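Local coordinates for protein diphthine synthase (Entamoeba histolytica, PDB 3I4T) that probably transfers methyl groups from S-adenosylmethionine to a histidine-derived side chain of elongation factor 2 on the way to diphthamide, at residues L28-E33 / H130-M135; Y146-T151 / N177-V182; Y208-Q213 / P265-L270; Y230-M235 / K253-L258. All blocks are in the same frame, centred on the assembly; numbering follows the deposited sequence.

Contact 1: residues L28-E33 / H130-M135; sequences LGLYDE and HNASIM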
loop_
_atom_site.group_PDB
_atom_site.type_symbol
_atom_site.label_atom_id
_atom_site.label_comp_id
_atom_site.label_asym_id
_atom_site.label_seq_id
_atom_site.Cartn_x
_atom_site.Cartn_y
_atom_site.Cartn_z
ATOM N N LEU A 28 2.585 11.460 -5.101
ATOM C CA LEU A 28 1.560 12.208 -5.832
ATOM C C LEU A 28 0.228 11.471 -6.001
ATOM O O LEU A 28 -0.773 12.065 -6.415
ATOM C CB LEU A 28 2.091 12.671 -7.185
ATOM C CG LEU A 28 3.225 13.712 -7.148
ATOM C CD1 LEU A 28 3.828 13.856 -8.517
ATOM C CD2 LEU A 28 2.768 15.062 -6.619
ATOM N N GLY A 29 0.205 10.188 -5.669
ATOM C CA GLY A 29 -0.944 9.356 -5.999
ATOM C C GLY A 29 -0.756 8.753 -7.379
ATOM O O GLY A 29 0.351 8.750 -7.909
ATOM N N LEU A 30 -1.838 8.268 -7.981
ATOM C CA LEU A 30 -1.705 7.406 -9.160
ATOM C C LEU A 30 -2.336 7.918 -10.458
ATOM O O LEU A 30 -2.090 7.358 -11.524
ATOM C CB LEU A 30 -2.247 6.004 -8.843
ATOM C CG LEU A 30 -1.542 5.143 -7.787
ATOM C CD1 LEU A 30 -2.398 3.928 -7.445
ATOM C CD2 LEU A 30 -0.176 4.696 -8.243
ATOM N N TYR A 31 -3.146 8.972 -10.375
ATOM C CA TYR A 31 -3.933 9.394 -11.529
ATOM C C TYR A 31 -3.587 10.796 -12.066
ATOM O O TYR A 31 -3.011 10.918 -13.140
ATOM C CB TYR A 31 -5.433 9.233 -11.250
ATOM C CG TYR A 31 -6.330 9.871 -12.274
ATOM C CD1 TYR A 31 -6.062 9.740 -13.639
ATOM C CD2 TYR A 31 -7.461 10.592 -11.887
ATOM C CE1 TYR A 31 -6.891 10.327 -14.600
ATOM C CE2 TYR A 31 -8.298 11.177 -12.841
ATOM C CZ TYR A 31 -8.000 11.038 -14.198
ATOM O OH TYR A 31 -8.797 11.600 -15.169
ATOM N N ASP A 32 -3.942 11.845 -11.330
ATOM C CA ASP A 32 -3.701 13.195 -11.800
ATOM C C ASP A 32 -3.275 14.111 -10.665
ATOM O O ASP A 32 -3.072 13.658 -9.538
ATOM C CB ASP A 32 -4.944 13.737 -12.528
ATOM C CG ASP A 32 -6.116 13.979 -11.602
ATOM O OD1 ASP A 32 -5.944 13.884 -10.355
ATOM O OD2 ASP A 32 -7.220 14.274 -12.126
ATOM N N GLU A 33 -3.160 15.404 -10.974
ATOM C CA GLU A 33 -2.725 16.438 -10.024
ATOM C C GLU A 33 -3.603 16.542 -8.771
ATOM O O GLU A 33 -3.171 17.073 -7.748
ATOM C CB GLU A 33 -2.626 17.808 -10.730
ATOM C CG GLU A 33 -3.955 18.546 -10.965
ATOM C CD GLU A 33 -4.748 18.051 -12.173
ATOM O OE1 GLU A 33 -4.305 17.112 -12.880
ATOM O OE2 GLU A 33 -5.838 18.616 -12.418
ATOM N N HIS A 130 3.237 10.540 2.479
ATOM C CA HIS A 130 2.689 9.297 1.942
ATOM C C HIS A 130 1.444 9.547 1.090
ATOM O O HIS A 130 0.720 10.532 1.306
ATOM C CB HIS A 130 2.337 8.333 3.088
ATOM C CG HIS A 130 3.519 7.884 3.894
ATOM N ND1 HIS A 130 3.894 8.497 5.072
ATOM C CD2 HIS A 130 4.428 6.902 3.677
ATOM C CE1 HIS A 130 4.980 7.910 5.547
ATOM N NE2 HIS A 130 5.329 6.945 4.718
ATOM N N ASN A 131 1.190 8.630 0.149
ATOM C CA ASN A 131 0.014 8.659 -0.718
ATOM C C ASN A 131 -0.350 7.233 -1.184
ATOM O O ASN A 131 0.241 6.257 -0.720
ATOM C CB ASN A 131 0.284 9.576 -1.920
ATOM C CG ASN A 131 -0.984 10.236 -2.471
ATOM O OD1 ASN A 131 -2.060 9.633 -2.497
ATOM N ND2 ASN A 131 -0.845 11.471 -2.939
ATOM N N ALA A 132 -1.324 7.114 -2.088
ATOM C CA ALA A 132 -1.752 5.815 -2.602
ATOM C C ALA A 132 -0.620 5.131 -3.362
ATOM O O ALA A 132 0.280 5.775 -3.878
ATOM C CB ALA A 132 -3.007 5.946 -3.472
ATOM N N SER A 133 -0.664 3.811 -3.399
ATOM C CA SER A 133 0.357 3.010 -4.032
ATOM C C SER A 133 -0.341 1.944 -4.853
ATOM O O SER A 133 -1.423 1.476 -4.479
ATOM C CB SER A 133 1.227 2.356 -2.957
ATOM O OG SER A 133 1.827 1.158 -3.412
ATOM N N ILE A 134 0.296 1.532 -5.945
ATOM C CA ILE A 134 -0.233 0.461 -6.783
ATOM C C ILE A 134 -0.426 -0.801 -5.940
ATOM O O ILE A 134 -1.357 -1.573 -6.165
ATOM C CB ILE A 134 0.630 0.225 -8.079
ATOM C CG1 ILE A 134 -0.132 -0.629 -9.091
ATOM C CG2 ILE A 134 1.992 -0.407 -7.773
ATOM C CD1 ILE A 134 -1.078 0.179 -9.960
ATOM N N MET A 135 0.428 -0.970 -4.937
ATOM C CA MET A 135 0.376 -2.132 -4.057
ATOM C C MET A 135 -0.909 -2.271 -3.223
ATOM O O MET A 135 -1.380 -3.382 -3.008
ATOM C CB MET A 135 1.605 -2.159 -3.169
ATOM C CG MET A 135 2.384 -3.463 -3.288
ATOM S SD MET A 135 4.164 -3.165 -3.407
ATOM C CE MET A 135 4.244 -2.156 -4.897
#

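Contact 2: residues Y146-T151 / N177-V182; sequences YRFGQT and NMHTLV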
loop_
_atom_site.group_PDB
_atom_site.type_symbol
_atom_site.label_atom_id
_atom_site.label_comp_id
_atom_site.label_asym_id
_atom_site.label_seq_id
_atom_site.Cartn_x
_atom_site.Cartn_y
_atom_site.Cartn_z
ATOM N N TYR A 146 -4.250 -9.072 2.099
ATOM C CA TYR A 146 -3.492 -9.839 3.095
ATOM C C TYR A 146 -3.003 -11.136 2.501
ATOM O O TYR A 146 -2.014 -11.691 2.957
ATOM C CB TYR A 146 -4.316 -10.149 4.342
ATOM C CG TYR A 146 -4.802 -8.937 5.093
ATOM C CD1 TYR A 146 -4.253 -7.665 4.855
ATOM C CD2 TYR A 146 -5.807 -9.060 6.062
ATOM C CE1 TYR A 146 -4.717 -6.551 5.546
ATOM C CE2 TYR A 146 -6.272 -7.953 6.767
ATOM C CZ TYR A 146 -5.721 -6.705 6.504
ATOM O OH TYR A 146 -6.181 -5.607 7.200
ATOM N N ARG A 147 -3.702 -11.622 1.480
ATOM C CA ARG A 147 -3.303 -12.865 0.829
ATOM C C ARG A 147 -2.194 -12.719 -0.222
ATOM O O ARG A 147 -1.781 -13.700 -0.801
ATOM C CB ARG A 147 -4.525 -13.589 0.261
ATOM C CG ARG A 147 -5.558 -13.997 1.330
ATOM C CD ARG A 147 -6.539 -15.017 0.779
ATOM N NE ARG A 147 -5.806 -16.112 0.145
ATOM C CZ ARG A 147 -6.315 -16.969 -0.738
ATOM N NH1 ARG A 147 -7.587 -16.892 -1.123
ATOM N NH2 ARG A 147 -5.533 -17.912 -1.237
ATOM N N PHE A 148 -1.711 -11.504 -0.466
ATOM C CA PHE A 148 -0.582 -11.299 -1.389
ATOM C C PHE A 148 0.758 -11.709 -0.782
ATOM O O PHE A 148 1.117 -11.268 0.322
ATOM C CB PHE A 148 -0.544 -9.860 -1.939
ATOM C CG PHE A 148 -1.446 -9.666 -3.127
ATOM C CD1 PHE A 148 -2.818 -9.483 -2.956
ATOM C CD2 PHE A 148 -0.943 -9.732 -4.410
ATOM C CE1 PHE A 148 -3.664 -9.345 -4.049
ATOM C CE2 PHE A 148 -1.781 -9.603 -5.509
ATOM C CZ PHE A 148 -3.147 -9.410 -5.326
ATOM N N GLY A 149 1.471 -12.569 -1.506
ATOM C CA GLY A 149 2.818 -13.014 -1.140
ATOM C C GLY A 149 3.792 -11.956 -1.613
ATOM O O GLY A 149 3.408 -10.780 -1.724
ATOM N N GLN A 150 5.038 -12.350 -1.919
ATOM C CA GLN A 150 6.023 -11.361 -2.362
ATOM C C GLN A 150 5.782 -10.852 -3.789
ATOM O O GLN A 150 5.289 -11.583 -4.662
ATOM C CB GLN A 150 7.460 -11.819 -2.123
ATOM C CG GLN A 150 8.107 -12.715 -3.164
ATOM C CD GLN A 150 9.487 -13.211 -2.705
ATOM O OE1 GLN A 150 10.408 -12.414 -2.467
ATOM N NE2 GLN A 150 9.631 -14.528 -2.576
ATOM N N THR A 151 6.112 -9.576 -3.993
ATOM C CA THR A 151 5.918 -8.881 -5.259
ATOM C C THR A 151 7.076 -9.208 -6.196
ATOM O O THR A 151 8.238 -9.313 -5.753
ATOM C CB THR A 151 5.798 -7.364 -5.007
ATOM O OG1 THR A 151 4.803 -7.132 -3.996
ATOM C CG2 THR A 151 5.441 -6.591 -6.274
ATOM N N ASN A 177 -0.211 -20.877 -1.411
ATOM C CA ASN A 177 -1.591 -20.379 -1.496
ATOM C C ASN A 177 -1.725 -18.856 -1.319
ATOM O O ASN A 177 -2.711 -18.374 -0.731
ATOM C CB ASN A 177 -2.509 -21.162 -0.539
ATOM C CG ASN A 177 -3.977 -20.979 -0.858
ATOM O OD1 ASN A 177 -4.349 -20.860 -2.019
ATOM N ND2 ASN A 177 -4.822 -20.950 0.177
ATOM N N MET A 178 -0.747 -18.117 -1.856
ATOM C CA MET A 178 -0.737 -16.649 -1.828
ATOM C C MET A 178 -0.870 -16.062 -3.229
ATOM O O MET A 178 -0.453 -16.696 -4.200
ATOM C CB MET A 178 0.554 -16.133 -1.188
ATOM C CG MET A 178 0.698 -16.516 0.281
ATOM S SD MET A 178 2.219 -15.891 1.017
ATOM C CE MET A 178 3.307 -17.274 0.742
ATOM N N HIS A 179 -1.453 -14.866 -3.335
ATOM C CA HIS A 179 -1.578 -14.180 -4.628
ATOM C C HIS A 179 -0.264 -13.503 -4.984
ATOM O O HIS A 179 0.551 -13.237 -4.105
ATOM C CB HIS A 179 -2.699 -13.121 -4.615
ATOM C CG HIS A 179 -4.025 -13.625 -4.120
ATOM N ND1 HIS A 179 -4.553 -14.844 -4.493
ATOM C CD2 HIS A 179 -4.944 -13.055 -3.301
ATOM C CE1 HIS A 179 -5.725 -15.015 -3.903
ATOM N NE2 HIS A 179 -5.988 -13.941 -3.178
ATOM N N THR A 180 -0.071 -13.206 -6.272
ATOM C CA THR A 180 1.105 -12.473 -6.724
ATOM C C THR A 180 0.753 -11.199 -7.500
ATOM O O THR A 180 -0.119 -11.202 -8.382
ATOM C CB THR A 180 2.069 -13.364 -7.584
ATOM O OG1 THR A 180 2.364 -14.588 -6.897
ATOM C CG2 THR A 180 3.372 -12.640 -7.871
ATOM N N LEU A 181 1.449 -10.115 -7.155
ATOM C CA LEU A 181 1.454 -8.898 -7.949
ATOM C C LEU A 181 2.687 -8.898 -8.817
ATOM O O LEU A 181 3.805 -9.001 -8.313
ATOM C CB LEU A 181 1.463 -7.656 -7.054
ATOM C CG LEU A 181 1.711 -6.299 -7.723
ATOM C CD1 LEU A 181 0.556 -5.911 -8.676
ATOM C CD2 LEU A 181 1.910 -5.251 -6.642
ATOM N N VAL A 182 2.470 -8.787 -10.123
ATOM C CA VAL A 182 3.543 -8.777 -11.099
ATOM C C VAL A 182 3.724 -7.356 -11.643
ATOM O O VAL A 182 2.881 -6.847 -12.379
ATOM C CB VAL A 182 3.245 -9.751 -12.254
ATOM C CG1 VAL A 182 4.434 -9.832 -13.210
ATOM C CG2 VAL A 182 2.880 -11.131 -11.715
HETATM O O HOH W 1 -3.417 -17.003 1.913
HETATM O O HOH W 2 2.579 -10.144 -4.486
#

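Contact 3: residues Y208-Q213 / P265-L270; sequences YMTINQ and PMHCLL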
loop_
_atom_site.group_PDB
_atom_site.type_symbol
_atom_site.label_atom_id
_atom_site.label_comp_id
_atom_site.label_asym_id
_atom_site.label_seq_id
_atom_site.Cartn_x
_atom_site.Cartn_y
_atom_site.Cartn_z
ATOM N N TYR A 208 7.021 1.243 -21.974
ATOM C CA TYR A 208 6.363 0.536 -20.890
ATOM C C TYR A 208 5.976 -0.861 -21.340
ATOM O O TYR A 208 5.359 -1.033 -22.396
ATOM C CB TYR A 208 5.117 1.294 -20.459
ATOM C CG TYR A 208 5.406 2.549 -19.683
ATOM C CD1 TYR A 208 5.248 2.568 -18.294
ATOM C CD2 TYR A 208 5.823 3.725 -20.328
ATOM C CE1 TYR A 208 5.502 3.719 -17.560
ATOM C CE2 TYR A 208 6.092 4.884 -19.603
ATOM C CZ TYR A 208 5.930 4.868 -18.215
ATOM O OH TYR A 208 6.191 5.992 -17.461
ATOM N N MET A 209 6.344 -1.860 -20.543
ATOM C CA MET A 209 5.950 -3.228 -20.837
ATOM C C MET A 209 4.451 -3.360 -20.691
ATOM O O MET A 209 3.851 -2.773 -19.791
ATOM C CB MET A 209 6.665 -4.217 -19.915
ATOM C CG MET A 209 6.257 -5.670 -20.134
ATOM S SD MET A 209 7.183 -6.802 -19.100
ATOM C CE MET A 209 8.703 -6.966 -20.041
ATOM N N THR A 210 3.858 -4.135 -21.590
ATOM C CA THR A 210 2.433 -4.436 -21.560
ATOM C C THR A 210 2.149 -5.771 -20.891
ATOM O O THR A 210 3.004 -6.654 -20.818
ATOM C CB THR A 210 1.852 -4.516 -22.992
ATOM O OG1 THR A 210 2.473 -5.607 -23.697
ATOM C CG2 THR A 210 2.086 -3.216 -23.753
ATOM N N ILE A 211 0.920 -5.912 -20.415
ATOM C CA ILE A 211 0.376 -7.190 -19.988
ATOM C C ILE A 211 0.593 -8.281 -21.045
ATOM O O ILE A 211 0.922 -9.424 -20.696
ATOM C CB ILE A 211 -1.122 -7.020 -19.668
ATOM C CG1 ILE A 211 -1.280 -6.354 -18.297
ATOM C CG2 ILE A 211 -1.879 -8.351 -19.739
ATOM C CD1 ILE A 211 -2.601 -5.622 -18.103
ATOM N N ASN A 212 0.402 -7.917 -22.322
ATOM C CA ASN A 212 0.569 -8.821 -23.463
ATOM C C ASN A 212 1.983 -9.405 -23.524
ATOM O O ASN A 212 2.156 -10.629 -23.592
ATOM C CB ASN A 212 0.240 -8.106 -24.790
ATOM C CG ASN A 212 -1.108 -7.383 -24.762
ATOM O OD1 ASN A 212 -1.164 -6.173 -24.531
ATOM N ND2 ASN A 212 -2.191 -8.117 -24.997
ATOM N N GLN A 213 2.982 -8.519 -23.493
ATOM C CA GLN A 213 4.395 -8.907 -23.495
ATOM C C GLN A 213 4.778 -9.634 -22.214
ATOM O O GLN A 213 5.676 -10.475 -22.221
ATOM C CB GLN A 213 5.298 -7.684 -23.639
ATOM C CG GLN A 213 5.168 -6.951 -24.939
ATOM C CD GLN A 213 5.785 -5.561 -24.880
ATOM O OE1 GLN A 213 5.472 -4.756 -23.997
ATOM N NE2 GLN A 213 6.660 -5.270 -25.831
ATOM N N PRO A 265 -0.231 2.561 -20.877
ATOM C CA PRO A 265 0.313 2.175 -19.570
ATOM C C PRO A 265 -0.245 3.099 -18.476
ATOM O O PRO A 265 -0.848 4.121 -18.815
ATOM C CB PRO A 265 1.819 2.412 -19.738
ATOM C CG PRO A 265 1.924 3.478 -20.798
ATOM C CD PRO A 265 0.818 3.108 -21.765
ATOM N N MET A 266 -0.053 2.790 -17.191
ATOM C CA MET A 266 0.762 1.689 -16.685
ATOM C C MET A 266 -0.045 0.391 -16.595
ATOM O O MET A 266 -1.244 0.425 -16.307
ATOM C CB MET A 266 1.266 2.074 -15.293
ATOM C CG MET A 266 2.535 1.368 -14.815
ATOM S SD MET A 266 3.209 2.167 -13.319
ATOM C CE MET A 266 3.705 3.770 -13.991
ATOM N N HIS A 267 0.614 -0.743 -16.842
ATOM C CA HIS A 267 -0.023 -2.059 -16.686
ATOM C C HIS A 267 0.635 -2.880 -15.574
ATOM O O HIS A 267 1.822 -2.707 -15.284
ATOM C CB HIS A 267 0.064 -2.910 -17.962
ATOM C CG HIS A 267 -0.636 -2.346 -19.160
ATOM N ND1 HIS A 267 -0.536 -2.931 -20.407
ATOM C CD2 HIS A 267 -1.424 -1.256 -19.318
ATOM C CE1 HIS A 267 -1.238 -2.231 -21.279
ATOM N NE2 HIS A 267 -1.783 -1.206 -20.645
ATOM N N CYS A 268 -0.148 -3.784 -14.983
ATOM C CA CYS A 268 0.375 -4.849 -14.137
ATOM C C CYS A 268 -0.559 -6.055 -14.137
ATOM O O CYS A 268 -1.705 -5.969 -14.585
ATOM C CB CYS A 268 0.618 -4.373 -12.702
ATOM S SG CYS A 268 -0.883 -3.945 -11.830
ATOM N N LEU A 269 -0.054 -7.168 -13.612
ATOM C CA LEU A 269 -0.738 -8.442 -13.644
ATOM C C LEU A 269 -0.886 -9.012 -12.241
ATOM O O LEU A 269 0.022 -8.902 -11.415
ATOM C CB LEU A 269 0.074 -9.423 -14.503
ATOM C CG LEU A 269 -0.550 -10.777 -14.814
ATOM C CD1 LEU A 269 -1.770 -10.615 -15.690
ATOM C CD2 LEU A 269 0.464 -11.661 -15.485
ATOM N N LEU A 270 -2.033 -9.621 -11.973
ATOM C CA LEU A 270 -2.232 -10.347 -10.727
ATOM C C LEU A 270 -2.422 -11.825 -11.005
ATOM O O LEU A 270 -3.283 -12.223 -11.798
ATOM C CB LEU A 270 -3.424 -9.806 -9.941
ATOM C CG LEU A 270 -3.575 -8.294 -9.759
ATOM C CD1 LEU A 270 -4.827 -8.019 -8.930
ATOM C CD2 LEU A 270 -2.361 -7.653 -9.122
#

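Contact 4: residues Y230-M235 / K253-L258; sequences YDEDTM and KMKDLL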
loop_
_atom_site.group_PDB
_atom_site.type_symbol
_atom_site.label_atom_id
_atom_site.label_comp_id
_atom_site.label_asym_id
_atom_site.label_seq_id
_atom_site.Cartn_x
_atom_site.Cartn_y
_atom_site.Cartn_z
ATOM N N TYR A 230 1.951 -22.097 -13.540
ATOM C CA TYR A 230 0.744 -21.605 -14.190
ATOM C C TYR A 230 0.745 -22.178 -15.603
ATOM O O TYR A 230 1.759 -22.756 -16.039
ATOM C CB TYR A 230 0.759 -20.081 -14.268
ATOM C CG TYR A 230 2.078 -19.517 -14.741
ATOM C CD1 TYR A 230 2.431 -19.549 -16.093
ATOM C CD2 TYR A 230 2.982 -18.958 -13.838
ATOM C CE1 TYR A 230 3.645 -19.039 -16.532
ATOM C CE2 TYR A 230 4.202 -18.447 -14.273
ATOM C CZ TYR A 230 4.526 -18.495 -15.620
ATOM O OH TYR A 230 5.729 -17.994 -16.051
ATOM N N ASP A 231 -0.371 -22.024 -16.316
ATOM C CA ASP A 231 -0.390 -22.306 -17.754
ATOM C C ASP A 231 -1.364 -21.433 -18.556
ATOM O O ASP A 231 -2.139 -20.682 -17.988
ATOM C CB ASP A 231 -0.575 -23.819 -18.042
ATOM C CG ASP A 231 -1.968 -24.359 -17.671
ATOM O OD1 ASP A 231 -2.844 -23.633 -17.137
ATOM O OD2 ASP A 231 -2.182 -25.566 -17.929
ATOM N N GLU A 232 -1.285 -21.541 -19.878
ATOM C CA GLU A 232 -2.228 -20.964 -20.850
ATOM C C GLU A 232 -3.640 -20.677 -20.306
ATOM O O GLU A 232 -4.223 -19.612 -20.571
ATOM C CB GLU A 232 -2.329 -21.953 -22.026
ATOM C CG GLU A 232 -2.648 -21.347 -23.367
ATOM C CD GLU A 232 -2.554 -22.350 -24.509
ATOM O OE1 GLU A 232 -3.311 -23.348 -24.522
ATOM O OE2 GLU A 232 -1.719 -22.133 -25.412
ATOM N N ASP A 233 -4.181 -21.639 -19.562
ATOM C CA ASP A 233 -5.563 -21.594 -19.087
ATOM C C ASP A 233 -5.720 -21.030 -17.671
ATOM O O ASP A 233 -6.837 -20.973 -17.156
ATOM C CB ASP A 233 -6.193 -22.993 -19.152
ATOM C CG ASP A 233 -6.314 -23.520 -20.578
ATOM O OD1 ASP A 233 -7.087 -22.938 -21.369
ATOM O OD2 ASP A 233 -5.646 -24.528 -20.907
ATOM N N THR A 234 -4.612 -20.614 -17.050
ATOM C CA THR A 234 -4.646 -20.038 -15.698
ATOM C C THR A 234 -5.366 -18.692 -15.738
ATOM O O THR A 234 -5.033 -17.850 -16.565
ATOM C CB THR A 234 -3.210 -19.878 -15.102
ATOM O OG1 THR A 234 -2.601 -21.169 -14.949
ATOM C CG2 THR A 234 -3.240 -19.176 -13.743
ATOM N N MET A 235 -6.353 -18.512 -14.861
ATOM C CA MET A 235 -7.141 -17.276 -14.778
ATOM C C MET A 235 -6.358 -16.213 -14.024
ATOM O O MET A 235 -5.990 -16.403 -12.859
ATOM C CB MET A 235 -8.493 -17.513 -14.081
ATOM C CG MET A 235 -9.452 -18.479 -14.789
ATOM S SD MET A 235 -10.219 -17.803 -16.291
ATOM C CE MET A 235 -11.518 -16.782 -15.595
ATOM N N LYS A 253 -8.276 -16.007 -18.901
ATOM C CA LYS A 253 -7.177 -16.919 -19.182
ATOM C C LYS A 253 -5.975 -16.173 -19.731
ATOM O O LYS A 253 -6.117 -15.149 -20.388
ATOM C CB LYS A 253 -7.608 -18.013 -20.171
ATOM C CG LYS A 253 -8.826 -18.810 -19.745
ATOM C CD LYS A 253 -8.875 -20.193 -20.389
ATOM C CE LYS A 253 -10.294 -20.788 -20.364
ATOM N NZ LYS A 253 -11.035 -20.485 -21.642
ATOM N N MET A 254 -4.789 -16.709 -19.467
ATOM C CA MET A 254 -3.550 -16.161 -20.007
ATOM C C MET A 254 -3.567 -16.077 -21.519
ATOM O O MET A 254 -3.130 -15.069 -22.070
ATOM C CB MET A 254 -2.338 -16.947 -19.510
ATOM C CG MET A 254 -2.175 -16.837 -17.995
ATOM S SD MET A 254 -0.515 -17.140 -17.341
ATOM C CE MET A 254 0.304 -15.618 -17.807
ATOM N N LYS A 255 -4.094 -17.110 -22.184
ATOM C CA LYS A 255 -4.170 -17.121 -23.653
ATOM C C LYS A 255 -5.142 -16.088 -24.197
ATOM O O LYS A 255 -4.982 -15.620 -25.322
ATOM C CB LYS A 255 -4.538 -18.502 -24.200
ATOM C CG LYS A 255 -5.906 -19.029 -23.771
ATOM C CD LYS A 255 -6.156 -20.426 -24.310
ATOM C CE LYS A 255 -7.587 -20.863 -24.052
ATOM N NZ LYS A 255 -7.867 -22.242 -24.571
ATOM N N ASP A 256 -6.146 -15.732 -23.400
ATOM C CA ASP A 256 -7.131 -14.742 -23.818
ATOM C C ASP A 256 -6.637 -13.330 -23.567
ATOM O O ASP A 256 -6.880 -12.423 -24.371
ATOM C CB ASP A 256 -8.461 -14.982 -23.114
ATOM C CG ASP A 256 -9.171 -16.210 -23.627
ATOM O OD1 ASP A 256 -9.146 -16.456 -24.852
ATOM O OD2 ASP A 256 -9.764 -16.940 -22.814
ATOM N N LEU A 257 -5.933 -13.145 -22.457
ATOM C CA LEU A 257 -5.412 -11.830 -22.098
ATOM C C LEU A 257 -4.166 -11.461 -22.896
ATOM O O LEU A 257 -3.925 -10.290 -23.168
ATOM C CB LEU A 257 -5.213 -11.707 -20.577
ATOM C CG LEU A 257 -6.383 -11.079 -19.802
ATOM C CD1 LEU A 257 -7.678 -11.826 -19.977
ATOM C CD2 LEU A 257 -6.064 -10.945 -18.332
ATOM N N LEU A 258 -3.401 -12.472 -23.299
ATOM C CA LEU A 258 -2.285 -12.308 -24.249
ATOM C C LEU A 258 -2.577 -11.404 -25.478
ATOM O O LEU A 258 -1.683 -10.702 -25.960
ATOM C CB LEU A 258 -1.805 -13.685 -24.714
ATOM C CG LEU A 258 -0.672 -13.843 -25.735
ATOM C CD1 LEU A 258 0.640 -13.196 -25.276
ATOM C CD2 LEU A 258 -0.462 -15.328 -26.058
#

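Contact 1: residues L28-E33 / H130-M135
The Asn131 amide lies flat against the Leu28-Gly29 peptide, the two planes within about 10° of parallel. Its chi1 (-151°) swings it there, away from its own backbone N. Gly29 N sits over one amide face, 3.4 Å from Asn131 CG; it is also close to Asn131 ND2, but both are donors, so the groups lie face against face in van der Waals contact without a hydrogen bond. At the amide edge Asn131 OD1 takes Ala132 N on an in-plane lone pair at 2.7 Å. Thus fixed, and with ND2 giving to the carbonyls of Gly27 and Asp35, the amide joins the turn after strand 126-129 to the loop after 22-27. Gly29, its positive phi (89°) suiting a glycine, passes its CA 3.7 Å from Asn131 OD1. Further along, Leu30 CD1 touches Ser133 C at 3.9 Å and comes to 4.5 Å from Ala132 CB. Ser133 OG caps the next helix, accepting from Met135 N. Ala132 packs on His130 of the second subunit. Both loops leave the C-terminal ends of adjacent strands, 22-27 and 126-129, in the parallel-sheet half of a tetrapyrrole-methylase-type fold, and 130-135 runs on into helix 134-137, where Ile134 and Met135 meet strand 180-187.

Contact 2: residues Y146-T151 / N177-V182
His179 sits in the middle, between Phe148 and Arg147. Its CB stands over the Phe148 ring, 3.6 Å from the centroid and almost on the normal, and the imidazole turns its edge to the same face in a T-shaped pair with planes 69° apart. On the other flank His179 CE1 lies over the centre of the Arg147 guanidinium, 3.8 Å from Arg147 CZ. A bend at chi3 (51°) turns the arginine's end back, and its NH2 gives a nearly straight bond of 2.9 Å to Asn177 O. That oxygen lies in the guanidinium plane, although the donor stands well above the carbonyl plane. A water joins Arg147 NE to the same oxygen. The backbones form a single bridge: His179 N donates to Arg147 O and Gly149 N to His179 O, each at 2.8 Å. Asn177, with positive phi, is the C-prime residue of the Schellman motif that ends helix 166-175, before strand 180-187. There Thr151 CG2 meets Leu181 CD2 at 3.8 Å, and a second water links Gly149 O to Leu181 N. In the next shell Glu280 takes both Arg147 NH1 and His179 NE2, Ala273 N donates to His179 ND1, and Gln275 accepts from Asn177 ND2.

Contact 3: residues Y208-Q213 / P265-L270
A capping box starts helix 211-225, and its first turn rests on the beginning of strand 267-271 through Ile211 and His267. Ile211 N points in the plane of the imidazole at His267 ND1, a straight but weak hydrogen bond of 3.3 Å. The ring's NE2 makes weak bonds to the carbonyls of Gly263 and Ala264. Ile211 crosses the histidine at about a right angle: CG1 lies 3.7 Å from His267 CB, and CD1 reaches on to Cys268 O at 3.6 Å. Tyr208 packs on Pro265. Pro265 CG sits over one face of the tyrosine ring, 4.2 Å from its centroid, and Met266, after a cis peptide, brings CE to the ring edge, 4.0 Å from Tyr208 CE1. The box is reciprocal: Thr210 chi1 (63°) sets OG1 between backbone N and carbonyl carbon, where it accepts from Gln213 N, and Gln213 OE1 accepts from Thr210 N as well as from the threonine hydroxyl, the pattern characteristic of a capped alpha-helix N-terminus.

Contact 4: residues Y230-M235 / K253-L258
Met254 is the buried, close-fitting part of this contact. Its CB lies 3.4 Å from Glu232 O and its CG 3.4 Å from Thr234 O, and the extended chi2 (-157°) carries Met254 SD to 4.0 Å from Tyr230 CD1, an oblique Met-aromatic contact. Tyr230 gives its hydroxyl to Leu218 O, and Leu218 and Ile215 of helix 211-225 pack on the methionine too. The backbone holds the same spot: Lys255 N meets an in-plane lone pair of Glu232 O at 3.0 Å, and Met254 N makes a weak bond to Thr234 O. Those carbonyls belong to the type I turn Asp231-Thr234, which leads into strand 235-240. There Met235 faces Lys253 as an antiparallel non-hydrogen-bonded pair, just where strand 248-253 gives way to helix 254-257. Toward solvent the grip slackens. Glu232 CG lies against Lys255 CB at 3.5 Å, Lys255 NZ forms a salt bridge with Asp233 OD1 whose hydrogen bond, 3.4 Å, is weak, and Lys253 runs alongside Asp233 with its CD 3.4 Å from OD1.

Contacts 1 and 2 are buried and reach the second subunit; contacts 3 and 4, partly buried, touch no other chain. Contact 1 joins loops leaving neighbouring strands of the parallel sheet, yet its Met135 packs on Leu181 and Thr151 of contact 2. Contacts 2 and 3 share the mixed sheet through neighbouring strands 180-187 and 267-271. Contact 4 is nested in the loop that contact 3 closes, and a probable hydrogen bond from Asn212 ND2 to Leu258 O joins them. Chemistry follows place: an amide laid on a peptide and a leucine against backbone in contact 1, aromatic and guanidinium layers with waters in contact 2, helix capping beside apolar packing in contact 3, and lysine-carboxylate pairs in contact 4.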